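Local coordinates for protein dITP/XTP pyrophosphatase (Staphylococcus aureus, PDB 4BNQ) that probably hydrolyses non-canonical purine nucleoside triphosphates such as XTP, dITP and ITP to monophosphate and diphosphate, clearing them from the nucleotide pool with the help of magnesium, at residues A[15-20]-A[176-181]; A[36-41]-A[50-55]; A[65-70]-A[117-122]. One frame throughout, in Å; residues are numbered along the deposited sequence.

Contact 1. Residues A[15-20]-A[176-181]; sequences NDFKVI and SHRRNA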
loop_
_atom_site.group_PDB
_atom_site.type_symbol
_atom_site.label_atom_id
_atom_site.label_comp_id
_atom_site.label_asym_id
_atom_site.label_seq_id
_atom_site.Cartn_x
_atom_site.Cartn_y
_atom_site.Cartn_z
ATOM N N ASN A 15 -19.964 -3.160 2.635
ATOM C CA ASN A 15 -20.066 -2.594 1.299
ATOM C C ASN A 15 -18.708 -2.440 0.627
ATOM O O ASN A 15 -18.550 -2.803 -0.533
ATOM C CB ASN A 15 -20.796 -1.252 1.340
ATOM C CG ASN A 15 -22.220 -1.385 1.858
ATOM O OD1 ASN A 15 -22.869 -2.429 1.667
ATOM N ND2 ASN A 15 -22.715 -0.336 2.522
ATOM N N ASP A 16 -17.725 -1.909 1.350
ATOM C CA ASP A 16 -16.388 -1.742 0.782
ATOM C C ASP A 16 -15.816 -3.086 0.427
ATOM O O ASP A 16 -15.139 -3.236 -0.583
ATOM C CB ASP A 16 -15.428 -1.118 1.791
ATOM C CG ASP A 16 -15.619 0.361 1.955
ATOM O OD1 ASP A 16 -16.527 0.928 1.315
ATOM O OD2 ASP A 16 -14.854 0.959 2.745
ATOM N N PHE A 17 -16.054 -4.064 1.288
ATOM C CA PHE A 17 -15.471 -5.372 1.072
ATOM C C PHE A 17 -16.065 -6.024 -0.165
ATOM O O PHE A 17 -15.386 -6.786 -0.848
ATOM C CB PHE A 17 -15.650 -6.262 2.301
ATOM C CG PHE A 17 -14.652 -5.986 3.389
ATOM C CD1 PHE A 17 -13.292 -6.173 3.164
ATOM C CD2 PHE A 17 -15.058 -5.517 4.626
ATOM C CE1 PHE A 17 -12.353 -5.902 4.169
ATOM C CE2 PHE A 17 -14.126 -5.244 5.633
ATOM C CZ PHE A 17 -12.774 -5.444 5.398
ATOM N N LYS A 18 -17.326 -5.710 -0.458
ATOM C CA LYS A 18 -17.985 -6.283 -1.630
ATOM C C LYS A 18 -17.357 -5.746 -2.917
ATOM O O LYS A 18 -17.147 -6.504 -3.862
ATOM C CB LYS A 18 -19.504 -6.062 -1.599
ATOM C CG LYS A 18 -20.213 -7.018 -0.639
ATOM C CD LYS A 18 -21.724 -6.783 -0.570
ATOM C CE LYS A 18 -22.033 -5.400 -0.048
ATOM N NZ LYS A 18 -23.500 -5.149 0.120
ATOM N N VAL A 19 -17.041 -4.449 -2.926
ATOM C CA VAL A 19 -16.297 -3.825 -4.019
ATOM C C VAL A 19 -14.925 -4.474 -4.222
ATOM O O VAL A 19 -14.531 -4.775 -5.346
ATOM C CB VAL A 19 -16.085 -2.327 -3.760
ATOM C CG1 VAL A 19 -15.176 -1.709 -4.861
ATOM C CG2 VAL A 19 -17.436 -1.611 -3.676
ATOM N N ILE A 20 -14.228 -4.718 -3.118
ATOM C CA ILE A 20 -12.855 -5.227 -3.123
ATOM C C ILE A 20 -12.745 -6.733 -3.400
ATOM O O ILE A 20 -11.707 -7.205 -3.838
ATOM C CB ILE A 20 -12.178 -4.885 -1.770
ATOM C CG1 ILE A 20 -11.814 -3.405 -1.722
ATOM C CG2 ILE A 20 -10.910 -5.677 -1.540
ATOM C CD1 ILE A 20 -11.619 -2.924 -0.287
ATOM N N SER A 176 -8.205 2.966 -0.802
ATOM C CA SER A 176 -8.438 3.092 0.628
ATOM C C SER A 176 -7.421 2.287 1.426
ATOM O O SER A 176 -6.766 1.387 0.898
ATOM C CB SER A 176 -9.851 2.636 0.997
ATOM O OG SER A 176 -9.937 1.211 0.951
ATOM N N HIS A 177 -7.302 2.633 2.702
ATOM C CA HIS A 177 -6.520 1.888 3.679
ATOM C C HIS A 177 -6.955 0.417 3.760
ATOM O O HIS A 177 -6.134 -0.481 3.979
ATOM C CB HIS A 177 -6.644 2.567 5.051
ATOM C CG HIS A 177 -8.056 2.801 5.496
ATOM N ND1 HIS A 177 -8.967 3.522 4.724
ATOM C CD2 HIS A 177 -8.716 2.432 6.597
ATOM C CE1 HIS A 177 -10.117 3.562 5.357
ATOM N NE2 HIS A 177 -10.005 2.924 6.503
ATOM N N ARG A 178 -8.247 0.186 3.577
ATOM C CA ARG A 178 -8.798 -1.158 3.607
ATOM C C ARG A 178 -8.405 -1.910 2.328
ATOM O O ARG A 178 -8.109 -3.089 2.378
ATOM C CB ARG A 178 -10.314 -1.091 3.765
ATOM C CG ARG A 178 -11.021 -2.426 3.960
ATOM C CD ARG A 178 -12.271 -2.274 4.863
ATOM N NE ARG A 178 -12.838 -0.946 4.776
ATOM C CZ ARG A 178 -12.934 -0.084 5.779
ATOM N NH1 ARG A 178 -12.540 -0.403 7.010
ATOM N NH2 ARG A 178 -13.434 1.113 5.534
ATOM N N ARG A 179 -8.392 -1.227 1.188
ATOM C CA ARG A 179 -7.888 -1.848 -0.033
ATOM C C ARG A 179 -6.442 -2.271 0.163
ATOM O O ARG A 179 -6.052 -3.362 -0.249
ATOM C CB ARG A 179 -7.993 -0.905 -1.230
ATOM C CG ARG A 179 -7.260 -1.412 -2.465
ATOM C CD ARG A 179 -7.841 -2.736 -2.947
ATOM N NE ARG A 179 -6.999 -3.381 -3.948
ATOM C CZ ARG A 179 -7.261 -3.387 -5.248
ATOM N NH1 ARG A 179 -8.349 -2.780 -5.703
ATOM N NH2 ARG A 179 -6.436 -3.997 -6.089
ATOM N N ASN A 180 -5.650 -1.423 0.810
ATOM C CA ASN A 180 -4.229 -1.727 0.983
ATOM C C ASN A 180 -3.992 -2.912 1.906
ATOM O O ASN A 180 -3.107 -3.717 1.652
ATOM C CB ASN A 180 -3.450 -0.507 1.492
ATOM C CG ASN A 180 -3.222 0.516 0.410
ATOM O OD1 ASN A 180 -3.256 0.191 -0.774
ATOM N ND2 ASN A 180 -2.999 1.763 0.804
ATOM N N ALA A 181 -4.776 -3.010 2.977
ATOM C CA ALA A 181 -4.681 -4.143 3.883
ATOM C C ALA A 181 -5.071 -5.430 3.185
ATOM O O ALA A 181 -4.451 -6.467 3.392
ATOM C CB ALA A 181 -5.581 -3.935 5.075
HETATM O O HOH W 1 -12.400 0.508 1.031
#
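Asp16 OD2 is gripped by several groups at once. Arg178 NH2 donates to it at 3.1 Å with an N-H...O angle of 152°, meeting the oxygen on its anti side and somewhat out of the carboxylate plane, and Arg178 NE adds a weak bond of 3.4 Å. Lys172 forms a further salt bridge to the same oxygen, and a water donates weakly to Asp16 OD2 and lies 2.6 Å from Ser176 OG. An aspartate suits this place because its short chain sets one carboxylate among basic groups predicted to bind substrate, and it probably helps to hold them in position.

Arg178 reaches it with CG anti to the backbone N (chi1 -174°) and bends in chi2 and chi3, which lays its aliphatic part over one face of the Phe17 ring; CD comes to 3.3 Å from Phe17 CZ. The far end, NH1, is bound to Asp67. Ile20 brings CD1 to 3.9 Å from Arg179 CA, an apolar branch against the first turn of the facing helix. Ser176 N-caps that turn, its OG accepting from Arg179 N at 2.9 Å.

The two helix segments cross at -51° with axes 10.6 Å apart. Helices 11-20 and 177-191 both lie against the long antiparallel sheet, where Phe17 and Ala181 touch Ile119 of strand 112-123, while Lys172 comes from the adjoining helix 169-175.

Contact 2. Residues A[36-41]-A[50-55]; sequences FDVEET and ILKSEA. With PO4 (phosphate ion), chain C.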
loop_
_atom_site.group_PDB
_atom_site.type_symbol
_atom_site.label_atom_id
_atom_site.label_comp_id
_atom_site.label_asym_id
_atom_site.label_seq_id
_atom_site.Cartn_x
_atom_site.Cartn_y
_atom_site.Cartn_z
ATOM N N PHE A 36 -24.162 -10.240 16.868
ATOM C CA PHE A 36 -22.731 -10.289 17.117
ATOM C C PHE A 36 -22.314 -9.071 17.934
ATOM O O PHE A 36 -22.616 -7.926 17.573
ATOM C CB PHE A 36 -21.984 -10.242 15.785
ATOM C CG PHE A 36 -20.541 -10.640 15.879
ATOM C CD1 PHE A 36 -20.181 -11.890 16.361
ATOM C CD2 PHE A 36 -19.548 -9.791 15.446
ATOM C CE1 PHE A 36 -18.851 -12.259 16.430
ATOM C CE2 PHE A 36 -18.218 -10.160 15.510
ATOM C CZ PHE A 36 -17.871 -11.392 16.000
ATOM N N ASP A 37 -21.615 -9.309 19.031
ATOM C CA ASP A 37 -21.233 -8.215 19.914
ATOM C C ASP A 37 -20.002 -8.635 20.711
ATOM O O ASP A 37 -20.122 -9.240 21.774
ATOM C CB ASP A 37 -22.399 -7.885 20.857
ATOM C CG ASP A 37 -22.098 -6.710 21.771
ATOM O OD1 ASP A 37 -21.017 -6.096 21.621
ATOM O OD2 ASP A 37 -22.956 -6.374 22.624
ATOM N N VAL A 38 -18.825 -8.338 20.182
ATOM C CA VAL A 38 -17.586 -8.652 20.875
ATOM C C VAL A 38 -17.074 -7.421 21.619
ATOM O O VAL A 38 -17.010 -6.320 21.062
ATOM C CB VAL A 38 -16.495 -9.151 19.905
ATOM C CG1 VAL A 38 -15.207 -9.437 20.665
ATOM C CG2 VAL A 38 -16.959 -10.389 19.163
ATOM N N GLU A 39 -16.711 -7.605 22.881
ATOM C CA GLU A 39 -16.136 -6.510 23.659
ATOM C C GLU A 39 -14.740 -6.080 23.155
ATOM O O GLU A 39 -13.748 -6.790 23.354
ATOM C CB GLU A 39 -16.069 -6.911 25.125
ATOM C CG GLU A 39 -15.936 -5.734 26.075
ATOM C CD GLU A 39 -17.188 -4.859 26.151
ATOM O OE1 GLU A 39 -18.288 -5.339 25.785
ATOM O OE2 GLU A 39 -17.062 -3.686 26.586
ATOM N N GLU A 40 -14.655 -4.921 22.504
ATOM C CA GLU A 40 -13.360 -4.440 22.010
ATOM C C GLU A 40 -12.519 -3.877 23.160
ATOM O O GLU A 40 -12.515 -2.673 23.420
ATOM C CB GLU A 40 -13.517 -3.429 20.849
ATOM C CG GLU A 40 -13.935 -4.075 19.506
ATOM C CD GLU A 40 -14.244 -3.070 18.389
ATOM O OE1 GLU A 40 -13.419 -2.152 18.133
ATOM O OE2 GLU A 40 -15.316 -3.213 17.748
ATOM N N THR A 41 -11.803 -4.769 23.842
ATOM C CA THR A 41 -10.980 -4.386 24.981
ATOM C C THR A 41 -9.525 -4.234 24.619
ATOM O O THR A 41 -8.679 -4.164 25.509
ATOM C CB THR A 41 -11.022 -5.434 26.086
ATOM O OG1 THR A 41 -10.641 -6.704 25.534
ATOM C CG2 THR A 41 -12.420 -5.500 26.715
ATOM N N ILE A 50 -8.242 -8.938 16.071
ATOM C CA ILE A 50 -8.031 -10.309 16.510
ATOM C C ILE A 50 -9.178 -10.801 17.398
ATOM O O ILE A 50 -9.649 -11.932 17.259
ATOM C CB ILE A 50 -6.700 -10.441 17.280
ATOM C CG1 ILE A 50 -5.515 -10.268 16.320
ATOM C CG2 ILE A 50 -6.624 -11.788 17.997
ATOM C CD1 ILE A 50 -4.148 -10.357 16.996
ATOM N N LEU A 51 -9.638 -9.953 18.306
ATOM C CA LEU A 51 -10.719 -10.353 19.193
ATOM C C LEU A 51 -11.964 -10.661 18.361
ATOM O O LEU A 51 -12.665 -11.640 18.609
ATOM C CB LEU A 51 -11.005 -9.260 20.247
ATOM C CG LEU A 51 -9.980 -9.025 21.370
ATOM C CD1 LEU A 51 -10.238 -7.685 22.061
ATOM C CD2 LEU A 51 -10.027 -10.144 22.399
ATOM N N LYS A 52 -12.237 -9.846 17.352
ATOM C CA LYS A 52 -13.443 -10.081 16.562
ATOM C C LYS A 52 -13.339 -11.329 15.693
ATOM O O LYS A 52 -14.262 -12.144 15.686
ATOM C CB LYS A 52 -13.854 -8.831 15.764
ATOM C CG LYS A 52 -14.413 -7.696 16.670
ATOM C CD LYS A 52 -14.719 -6.400 15.904
ATOM C CE LYS A 52 -13.443 -5.712 15.440
ATOM N NZ LYS A 52 -13.690 -4.315 14.994
ATOM N N SER A 53 -12.218 -11.502 14.987
ATOM C CA SER A 53 -12.090 -12.644 14.078
ATOM C C SER A 53 -12.051 -13.966 14.835
ATOM O O SER A 53 -12.705 -14.935 14.436
ATOM C CB SER A 53 -10.858 -12.521 13.177
ATOM O OG SER A 53 -9.691 -12.488 13.961
ATOM N N GLU A 54 -11.294 -14.009 15.930
ATOM C CA GLU A 54 -11.215 -15.231 16.729
ATOM C C GLU A 54 -12.567 -15.608 17.329
ATOM O O GLU A 54 -12.942 -16.786 17.355
ATOM C CB GLU A 54 -10.104 -15.130 17.782
ATOM C CG GLU A 54 -8.745 -15.206 17.118
ATOM C CD GLU A 54 -7.576 -15.260 18.085
ATOM O OE1 GLU A 54 -7.772 -15.042 19.307
ATOM O OE2 GLU A 54 -6.441 -15.493 17.604
ATOM N N ALA A 55 -13.323 -14.606 17.762
ATOM C CA ALA A 55 -14.622 -14.888 18.368
ATOM C C ALA A 55 -15.607 -15.473 17.351
ATOM O O ALA A 55 -16.315 -16.439 17.655
ATOM C CB ALA A 55 -15.196 -13.642 19.042
HETATM P P PO4 C . -16.860 -3.390 13.576
HETATM O O1 PO4 C . -16.075 -3.900 12.366
HETATM O O2 PO4 C . -17.197 -1.930 13.381
HETATM O O3 PO4 C . -15.991 -3.530 14.813
HETATM O O4 PO4 C . -18.120 -4.187 13.756
#
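Val38 packs on the helix segment 50-55 with both of its methyl groups. CG1, anti to the backbone N (chi1 179°), packs 3.9 Å from Leu51 O, while CG2 touches Ala55 CB at 3.7 Å. A branched residue suits this spot because its two arms span one turn of the helix, and the small Ala55 lets the loop come close. Phe36 meets the same helix by its ring edge: Lys52 O lies in the plane of the ring, 3.7 Å from CZ. At the other end of the loop Leu51 sends CD1 across the Thr41 side chain, 3.6 Å from its OG1. The chain turns tightly at Glu40, an inverse gamma turn with a weak bond from Thr41 N to Glu39 O.

Lys52 is the long arm of the contact. Its CG passes Val38 CB at 4.1 Å, and the chain then runs extended except for a bend at chi3 (-70°), which brings NZ beside Glu40 OE2. Glu40, extended beyond CG, meets it obliquely in a salt bridge whose hydrogen bond, at 3.4 Å, is weak. NZ has other partners in Asp68 OD1 and Asp67 O. Its hydrogen bond to O3 of a phosphate ion is modelled as very short, so the exact length is doubtful.

Glu40 OE2 itself lies 3.0 Å from phosphate O3, and the ammonium group of Lys52 probably offsets the repulsion between these acidic oxygens. The phosphate, probably from the crystallisation liquor, is held also by Ser8, Asn9 and Lys13, predicted to bind substrate, which is consistent with a site prepared for a nucleotide's phosphates.

Contact 3. Residues A[65-70]-A[117-122]; sequences IADDSG and CVISMS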
loop_
_atom_site.group_PDB
_atom_site.type_symbol
_atom_site.label_atom_id
_atom_site.label_comp_id
_atom_site.label_asym_id
_atom_site.label_seq_id
_atom_site.Cartn_x
_atom_site.Cartn_y
_atom_site.Cartn_z
ATOM N N ILE A 65 -12.730 -13.201 8.556
ATOM C CA ILE A 65 -11.882 -12.037 8.765
ATOM C C ILE A 65 -12.615 -10.958 9.551
ATOM O O ILE A 65 -13.833 -10.834 9.495
ATOM C CB ILE A 65 -11.366 -11.421 7.454
ATOM C CG1 ILE A 65 -12.525 -10.882 6.614
ATOM C CG2 ILE A 65 -10.556 -12.434 6.673
ATOM C CD1 ILE A 65 -12.064 -10.120 5.354
ATOM N N ALA A 66 -11.854 -10.147 10.260
ATOM C CA ALA A 66 -12.430 -8.996 10.909
ATOM C C ALA A 66 -11.586 -7.780 10.571
ATOM O O ALA A 66 -10.495 -7.905 10.001
ATOM C CB ALA A 66 -12.515 -9.202 12.403
ATOM N N ASP A 67 -12.109 -6.610 10.922
ATOM C CA ASP A 67 -11.540 -5.348 10.518
ATOM C C ASP A 67 -11.640 -4.391 11.706
ATOM O O ASP A 67 -12.713 -4.231 12.302
ATOM C CB ASP A 67 -12.343 -4.825 9.321
ATOM C CG ASP A 67 -11.963 -3.395 8.906
ATOM O OD1 ASP A 67 -11.895 -2.480 9.756
ATOM O OD2 ASP A 67 -11.754 -3.178 7.700
ATOM N N ASP A 68 -10.526 -3.769 12.070
ATOM C CA ASP A 68 -10.596 -2.656 13.005
ATOM C C ASP A 68 -9.813 -1.493 12.440
ATOM O O ASP A 68 -8.601 -1.594 12.241
ATOM C CB ASP A 68 -10.093 -3.036 14.393
ATOM C CG ASP A 68 -10.616 -2.096 15.466
ATOM O OD1 ASP A 68 -11.811 -2.191 15.807
ATOM O OD2 ASP A 68 -9.852 -1.245 15.966
ATOM N N SER A 69 -10.517 -0.396 12.170
ATOM C CA SER A 69 -9.941 0.731 11.459
ATOM C C SER A 69 -10.185 2.016 12.238
ATOM O O SER A 69 -11.059 2.079 13.089
ATOM C CB SER A 69 -10.585 0.870 10.084
ATOM O OG SER A 69 -10.473 -0.312 9.311
ATOM N N GLY A 70 -9.421 3.049 11.921
ATOM C CA GLY A 70 -9.594 4.338 12.553
ATOM C C GLY A 70 -8.835 5.453 11.862
ATOM O O GLY A 70 -8.163 5.250 10.846
ATOM N N CYS A 117 -6.182 0.683 8.606
ATOM C CA CYS A 117 -7.013 -0.512 8.611
ATOM C C CYS A 117 -6.193 -1.760 8.899
ATOM O O CYS A 117 -5.228 -2.056 8.180
ATOM C CB CYS A 117 -7.728 -0.698 7.278
ATOM S SG CYS A 117 -8.462 -2.370 7.138
ATOM N N VAL A 118 -6.576 -2.479 9.952
ATOM C CA VAL A 118 -5.990 -3.780 10.238
ATOM C C VAL A 118 -7.013 -4.892 10.032
ATOM O O VAL A 118 -8.075 -4.881 10.638
ATOM C CB VAL A 118 -5.455 -3.881 11.662
ATOM C CG1 VAL A 118 -4.973 -5.307 11.928
ATOM C CG2 VAL A 118 -4.325 -2.876 11.875
ATOM N N ILE A 119 -6.678 -5.839 9.160
ATOM C CA ILE A 119 -7.516 -7.002 8.866
ATOM C C ILE A 119 -6.906 -8.204 9.578
ATOM O O ILE A 119 -5.720 -8.470 9.408
ATOM C CB ILE A 119 -7.504 -7.299 7.356
ATOM C CG1 ILE A 119 -8.116 -6.136 6.568
ATOM C CG2 ILE A 119 -8.260 -8.586 7.024
ATOM C CD1 ILE A 119 -9.620 -5.948 6.768
ATOM N N SER A 120 -7.680 -8.934 10.378
ATOM C CA SER A 120 -7.165 -10.197 10.905
ATOM C C SER A 120 -7.935 -11.403 10.368
ATOM O O SER A 120 -9.166 -11.376 10.290
ATOM C CB SER A 120 -7.154 -10.211 12.431
ATOM O OG SER A 120 -8.465 -10.290 12.927
ATOM N N MET A 121 -7.212 -12.456 10.003
ATOM C CA MET A 121 -7.842 -13.692 9.546
ATOM C C MET A 121 -7.702 -14.768 10.620
ATOM O O MET A 121 -6.621 -14.979 11.168
ATOM C CB MET A 121 -7.209 -14.165 8.235
ATOM C CG MET A 121 -7.785 -15.471 7.685
ATOM S SD MET A 121 -7.151 -15.889 6.021
ATOM C CE MET A 121 -8.666 -15.613 5.165
ATOM N N SER A 122 -8.801 -15.439 10.932
ATOM C CA SER A 122 -8.767 -16.481 11.936
ATOM C C SER A 122 -9.575 -17.661 11.468
ATOM O O SER A 122 -10.507 -17.514 10.668
ATOM C CB SER A 122 -9.319 -15.969 13.261
ATOM O OG SER A 122 -8.585 -14.836 13.670
#
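Asp67 and Cys117 both carry their first side-chain branch anti to the backbone N (chi1 172° and 167°), and on the shared face of the two strands this brings Asp67 OD2 into a packing contact with Cys117 SG at 3.4 Å. Ser69, predicted to bind substrate, is two residues on and therefore on the same face; it turns OG beside its own backbone N and donates to Asp67 OD1 at 2.6 Å, on the syn side of the carboxylate. The same OG packs against Cys117 CB. Asp67 is buried, yet its two oxygens are well supplied: Lys13 forms a salt bridge with OD1 and Arg178 with OD2. A short acidic side chain can serve both bases here, and together with Ser69 they fix its rotation.

Further along this face Ile119 places CD1 3.6 Å from Asp67 OD2. Ile65 and Met121 fill the buried end of the row with apolar bulk, Ile65 CG2 lying 4.0 Å from Met121 CE. On the other face lie Ala66, Asp68, Val118 and Ser120. Ala66, being small, probably leaves room for Ser120 OG to pair with Ser53, and Asp68, the predicted proton acceptor and magnesium ligand, pairs with Lys52.

Antiparallel backbone bonds join Ala66 with Ser120 and Asp68 with Val118, each pair in both directions; the straightest include Asp68 N to Val118 O, 3.0 Å at 167°.

This pair is the core of the antiparallel sheet and carries predicted site residues on both faces. Strand 126-139 lies beyond strand 112-123. Helix 45-60 covers the face of Ala66 and Ser120, while helices 11-20 and 177-191 pack on that of Asp67 and Ile119.

Overall arrangement
Contact 3 is the strand pair on which the other two lean, one from each face of the sheet. Contact 1 reaches it through Arg178 NH1, 3.0 Å from Asp67 OD2, and through His177, packed on Cys117. Contact 2 meets the other face through Ser53 OG, 2.7 Å from Ser120 OG in a probable hydrogen bond. The centres of contacts 1 and 2 each lie 11 Å from that of contact 3, but 20 Å from one another, and their nearest atoms stay about 9 Å apart. Adjacent Asp67 and Asp68 thus face opposite sides: Asp67 holds Arg178 of contact 1, while Asp68 pairs with Lys52 of contact 2, close to the bound phosphate.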